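Local coordinates for protein aspartate aminotransferase, mitochondrial (Trypanosoma brucei brucei, PDB 4W5K) that probably transfers the amino group of L-aspartate to 2-oxoglutarate, working as a homodimer with pyridoxal 5'-phosphate as cofactor, at residues A54-I68 with S283-I296. The protein carries 1 engineered substitution. Sequence-based numbering, arbitrary orientation.
Sequences ATLGTNMDYAPVTGI and SNPPLYGAWVVSSI. With PLP (pyridoxal-5'-phosphate), chain F.
The backbone of Gly-57 crosses one face of the Trp-291 indole, with N 3.3 Å above the centre of the ring system and CA making a CH-pi contact with the five-membered ring; on the opposite face Leu-287 CB of the same helix sits toward the rim. At the indole edge, in plane, Asn-59 O approaches Trp-291 CZ2 to 3.3 Å, while Ile-68 CD1 comes obliquely to 3.5 Å from Trp-291 CD1. Leu-56 places CB near Trp-291 CE3 and sets CD1 against Tyr-288 CE2 and CD2 against Val-292 CG2. One bond joins the segments directly: Thr-55 N donates to Ser-295 OG (3.0 Å, 167°), which chi1 of 172° turns to the incoming loop. Further along, Tyr-62 crosses Asn-284 at about a right angle, ring and amide planes 60° apart, with Tyr-62 CD1 3.3 Å from Asn-284 OD1. A water accepts from Ala-63 N and donates to Asn-284 OD1 and Pro-285 O. Tyr-62 OH gives a 2.6 Å hydrogen bond to O3P of the pyridoxal phosphate in the second subunit's site, the shared active site characteristic of this dimeric family; Thr-101 and Arg-253 of that subunit also grip the cofactor. Loop 54-68 thus runs from the C-terminal part of helix 287-297 to residues 283-285, then doubles back through the type I turn Pro-64 to Gly-67; Val-65 rests on helix 264-282, and Ile-68, N-cap of helix 69-80, hydrogen-bonds through N to Gln-96 OE1 of strand 92-97.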
# COMPACT_ATOMS: atom_id res chain seq x y z
N ALA A 54 -5.52 -22.04 -0.43
CA ALA A 54 -5.22 -21.29 0.79
C ALA A 54 -6.51 -20.88 1.47
O ALA A 54 -7.53 -20.63 0.80
CB ALA A 54 -4.35 -20.06 0.49
N THR A 55 -6.47 -20.81 2.80
CA THR A 55 -7.63 -20.37 3.58
C THR A 55 -7.55 -18.87 3.93
O THR A 55 -6.56 -18.42 4.49
CB THR A 55 -7.75 -21.17 4.88
OG1 THR A 55 -8.01 -22.54 4.57
CG2 THR A 55 -8.90 -20.62 5.75
N LEU A 56 -8.57 -18.09 3.57
CA LEU A 56 -8.56 -16.67 3.90
C LEU A 56 -9.14 -16.43 5.27
O LEU A 56 -9.90 -17.26 5.76
CB LEU A 56 -9.33 -15.85 2.86
CG LEU A 56 -9.02 -16.16 1.39
CD1 LEU A 56 -9.85 -15.25 0.51
CD2 LEU A 56 -7.54 -15.93 1.16
N GLY A 57 -8.79 -15.31 5.90
CA GLY A 57 -9.48 -14.87 7.11
C GLY A 57 -10.93 -14.51 6.82
O GLY A 57 -11.32 -14.38 5.66
N THR A 58 -11.71 -14.32 7.88
CA THR A 58 -13.15 -14.09 7.76
C THR A 58 -13.54 -12.66 8.13
O THR A 58 -14.70 -12.28 8.00
CB THR A 58 -13.94 -15.03 8.67
OG1 THR A 58 -13.54 -14.78 10.02
CG2 THR A 58 -13.68 -16.50 8.31
N ASN A 59 -12.57 -11.94 8.64
CA ASN A 59 -12.72 -10.60 9.21
C ASN A 59 -11.95 -9.63 8.31
O ASN A 59 -10.78 -9.87 8.01
CB ASN A 59 -12.19 -10.61 10.66
CG ASN A 59 -12.18 -9.25 11.31
OD1 ASN A 59 -12.35 -8.24 10.65
ND2 ASN A 59 -11.98 -9.22 12.63
N MET A 60 -12.58 -8.54 7.87
CA MET A 60 -11.85 -7.55 7.04
C MET A 60 -11.34 -6.38 7.89
O MET A 60 -10.99 -5.34 7.34
CB MET A 60 -12.73 -7.01 5.92
CG MET A 60 -13.22 -8.06 4.93
SD MET A 60 -14.19 -7.33 3.59
CE MET A 60 -14.56 -8.81 2.64
N ASP A 61 -11.29 -6.55 9.21
CA ASP A 61 -10.69 -5.54 10.09
C ASP A 61 -9.27 -5.19 9.64
O ASP A 61 -8.58 -6.01 9.00
CB ASP A 61 -10.60 -6.01 11.55
CG ASP A 61 -11.90 -5.87 12.33
OD1 ASP A 61 -12.92 -5.35 11.81
OD2 ASP A 61 -11.90 -6.32 13.50
N TYR A 62 -8.81 -4.00 9.99
CA TYR A 62 -7.42 -3.64 9.72
C TYR A 62 -6.44 -4.63 10.33
O TYR A 62 -6.64 -5.08 11.47
CB TYR A 62 -7.13 -2.28 10.33
CG TYR A 62 -7.89 -1.11 9.77
CD1 TYR A 62 -7.68 -0.67 8.47
CD2 TYR A 62 -8.78 -0.40 10.57
CE1 TYR A 62 -8.33 0.44 7.98
CE2 TYR A 62 -9.44 0.71 10.10
CZ TYR A 62 -9.20 1.14 8.80
OH TYR A 62 -9.83 2.27 8.35
N ALA A 63 -5.40 -4.97 9.58
CA ALA A 63 -4.24 -5.65 10.16
C ALA A 63 -3.50 -4.68 11.08
O ALA A 63 -3.69 -3.46 10.99
CB ALA A 63 -3.29 -6.18 9.04
N PRO A 64 -2.63 -5.22 11.96
CA PRO A 64 -1.73 -4.29 12.66
C PRO A 64 -0.88 -3.50 11.70
O PRO A 64 -0.65 -3.91 10.56
CB PRO A 64 -0.85 -5.22 13.53
CG PRO A 64 -1.65 -6.51 13.65
CD PRO A 64 -2.39 -6.63 12.34
N VAL A 65 -0.40 -2.34 12.16
CA VAL A 65 0.46 -1.51 11.32
C VAL A 65 1.65 -2.27 10.71
O VAL A 65 1.98 -2.07 9.53
CB VAL A 65 1.02 -0.30 12.16
CG1 VAL A 65 1.82 -0.80 13.35
CG2 VAL A 65 1.88 0.60 11.29
N THR A 66 2.24 -3.18 11.48
CA THR A 66 3.41 -3.94 11.01
C THR A 66 3.05 -5.25 10.32
O THR A 66 3.92 -6.01 9.89
CB THR A 66 4.35 -4.21 12.19
OG1 THR A 66 3.55 -4.60 13.32
CG2 THR A 66 5.07 -2.92 12.58
N GLY A 67 1.75 -5.49 10.16
CA GLY A 67 1.27 -6.61 9.37
C GLY A 67 0.67 -7.71 10.20
O GLY A 67 0.74 -7.69 11.45
N ILE A 68 0.03 -8.67 9.53
CA ILE A 68 -0.45 -9.86 10.20
C ILE A 68 0.74 -10.60 10.84
O ILE A 68 1.69 -10.99 10.13
CB ILE A 68 -1.21 -10.80 9.23
CG1 ILE A 68 -2.42 -10.07 8.62
CG2 ILE A 68 -1.62 -12.07 9.95
CD1 ILE A 68 -3.29 -10.95 7.76
N SER A 283 -1.08 3.64 6.59
CA SER A 283 -1.75 3.21 7.83
C SER A 283 -1.47 1.76 8.23
O SER A 283 -1.00 1.50 9.34
CB SER A 283 -3.28 3.42 7.75
OG SER A 283 -3.84 3.47 9.04
N ASN A 284 -1.79 0.81 7.34
CA ASN A 284 -1.59 -0.61 7.60
C ASN A 284 -1.77 -1.39 6.28
O ASN A 284 -2.29 -0.85 5.32
CB ASN A 284 -2.55 -1.08 8.71
CG ASN A 284 -3.97 -0.61 8.47
OD1 ASN A 284 -4.59 -1.04 7.52
ND2 ASN A 284 -4.46 0.30 9.32
N PRO A 285 -1.20 -2.60 6.19
CA PRO A 285 -1.05 -3.25 4.89
C PRO A 285 -2.26 -4.14 4.51
O PRO A 285 -3.00 -4.58 5.37
CB PRO A 285 0.24 -4.08 5.07
CG PRO A 285 0.13 -4.53 6.54
CD PRO A 285 -0.48 -3.33 7.26
N PRO A 286 -2.39 -4.46 3.21
CA PRO A 286 -3.52 -5.24 2.71
C PRO A 286 -3.46 -6.70 3.16
O PRO A 286 -2.41 -7.37 3.12
CB PRO A 286 -3.39 -5.11 1.19
CG PRO A 286 -1.92 -4.77 0.93
CD PRO A 286 -1.50 -3.97 2.15
N LEU A 287 -4.62 -7.17 3.59
CA LEU A 287 -4.79 -8.50 4.16
C LEU A 287 -4.53 -9.68 3.24
O LEU A 287 -4.01 -10.71 3.70
CB LEU A 287 -6.23 -8.66 4.65
CG LEU A 287 -6.67 -7.78 5.82
CD1 LEU A 287 -8.17 -7.78 5.86
CD2 LEU A 287 -6.08 -8.30 7.14
N TYR A 288 -4.97 -9.59 1.98
CA TYR A 288 -5.20 -10.80 1.16
C TYR A 288 -3.93 -11.63 0.97
O TYR A 288 -3.93 -12.84 1.22
CB TYR A 288 -5.77 -10.41 -0.21
CG TYR A 288 -6.15 -11.60 -1.07
CD1 TYR A 288 -5.24 -12.14 -1.96
CD2 TYR A 288 -7.41 -12.16 -0.99
CE1 TYR A 288 -5.58 -13.20 -2.76
CE2 TYR A 288 -7.75 -13.22 -1.79
CZ TYR A 288 -6.82 -13.74 -2.66
OH TYR A 288 -7.12 -14.81 -3.48
N GLY A 289 -2.86 -10.96 0.54
CA GLY A 289 -1.60 -11.66 0.30
C GLY A 289 -1.08 -12.32 1.56
O GLY A 289 -0.64 -13.47 1.54
N ALA A 290 -1.15 -11.60 2.68
CA ALA A 290 -0.66 -12.09 3.96
C ALA A 290 -1.44 -13.31 4.43
O ALA A 290 -0.85 -14.25 4.97
CB ALA A 290 -0.70 -10.96 5.02
N TRP A 291 -2.75 -13.31 4.23
CA TRP A 291 -3.57 -14.46 4.54
C TRP A 291 -3.11 -15.70 3.78
O TRP A 291 -2.94 -16.78 4.35
CB TRP A 291 -5.02 -14.21 4.15
CG TRP A 291 -5.83 -13.41 5.10
CD1 TRP A 291 -5.59 -13.19 6.43
CD2 TRP A 291 -7.05 -12.73 4.78
NE1 TRP A 291 -6.63 -12.41 6.96
CE2 TRP A 291 -7.52 -12.12 5.96
CE3 TRP A 291 -7.79 -12.58 3.60
CZ2 TRP A 291 -8.70 -11.36 5.99
CZ3 TRP A 291 -8.96 -11.84 3.63
CH2 TRP A 291 -9.40 -11.24 4.82
N VAL A 292 -2.90 -15.51 2.49
CA VAL A 292 -2.55 -16.60 1.58
C VAL A 292 -1.18 -17.19 1.93
O VAL A 292 -1.03 -18.41 2.03
CB VAL A 292 -2.54 -16.12 0.12
CG1 VAL A 292 -1.83 -17.17 -0.79
CG2 VAL A 292 -3.95 -15.86 -0.35
N VAL A 293 -0.19 -16.32 2.13
CA VAL A 293 1.18 -16.79 2.37
C VAL A 293 1.23 -17.46 3.75
O VAL A 293 1.80 -18.54 3.90
CB VAL A 293 2.18 -15.65 2.24
CG1 VAL A 293 3.57 -16.06 2.75
CG2 VAL A 293 2.29 -15.24 0.76
N SER A 294 0.57 -16.86 4.74
CA SER A 294 0.58 -17.43 6.09
C SER A 294 -0.10 -18.81 6.12
O SER A 294 0.39 -19.76 6.76
CB SER A 294 -0.08 -16.45 7.07
OG SER A 294 -0.17 -17.03 8.37
N SER A 295 -1.21 -18.93 5.39
CA SER A 295 -1.96 -20.16 5.30
C SER A 295 -1.13 -21.27 4.66
O SER A 295 -1.11 -22.41 5.12
CB SER A 295 -3.23 -19.94 4.50
OG SER A 295 -3.90 -21.16 4.23
N ILE A 296 -0.44 -20.91 3.59
CA ILE A 296 0.34 -21.92 2.87
C ILE A 296 1.53 -22.36 3.70
O ILE A 296 1.76 -23.55 3.85
CB ILE A 296 0.82 -21.40 1.51
CG1 ILE A 296 -0.38 -21.30 0.55
CG2 ILE A 296 1.88 -22.32 0.94
CD1 ILE A 296 -0.10 -20.51 -0.75
N1 PLP F . -9.50 10.05 7.59
C2 PLP F . -10.36 9.87 8.65
C2A PLP F . -11.16 11.03 9.16
C3 PLP F . -10.51 8.62 9.25
O3 PLP F . -11.39 8.44 10.31
C4 PLP F . -9.78 7.54 8.77
C4A PLP F . -10.20 6.17 9.20
O4A PLP F . -10.01 5.85 10.38
C5 PLP F . -8.90 7.72 7.71
C6 PLP F . -8.78 8.98 7.12
C5A PLP F . -8.06 6.57 7.18
O4P PLP F . -8.88 5.66 6.51
P PLP F . -8.32 4.50 5.60
O1P PLP F . -6.88 4.76 5.22
O2P PLP F . -9.25 4.43 4.43
O3P PLP F . -8.44 3.24 6.37
O HOH W 1 -5.00 -3.69 7.15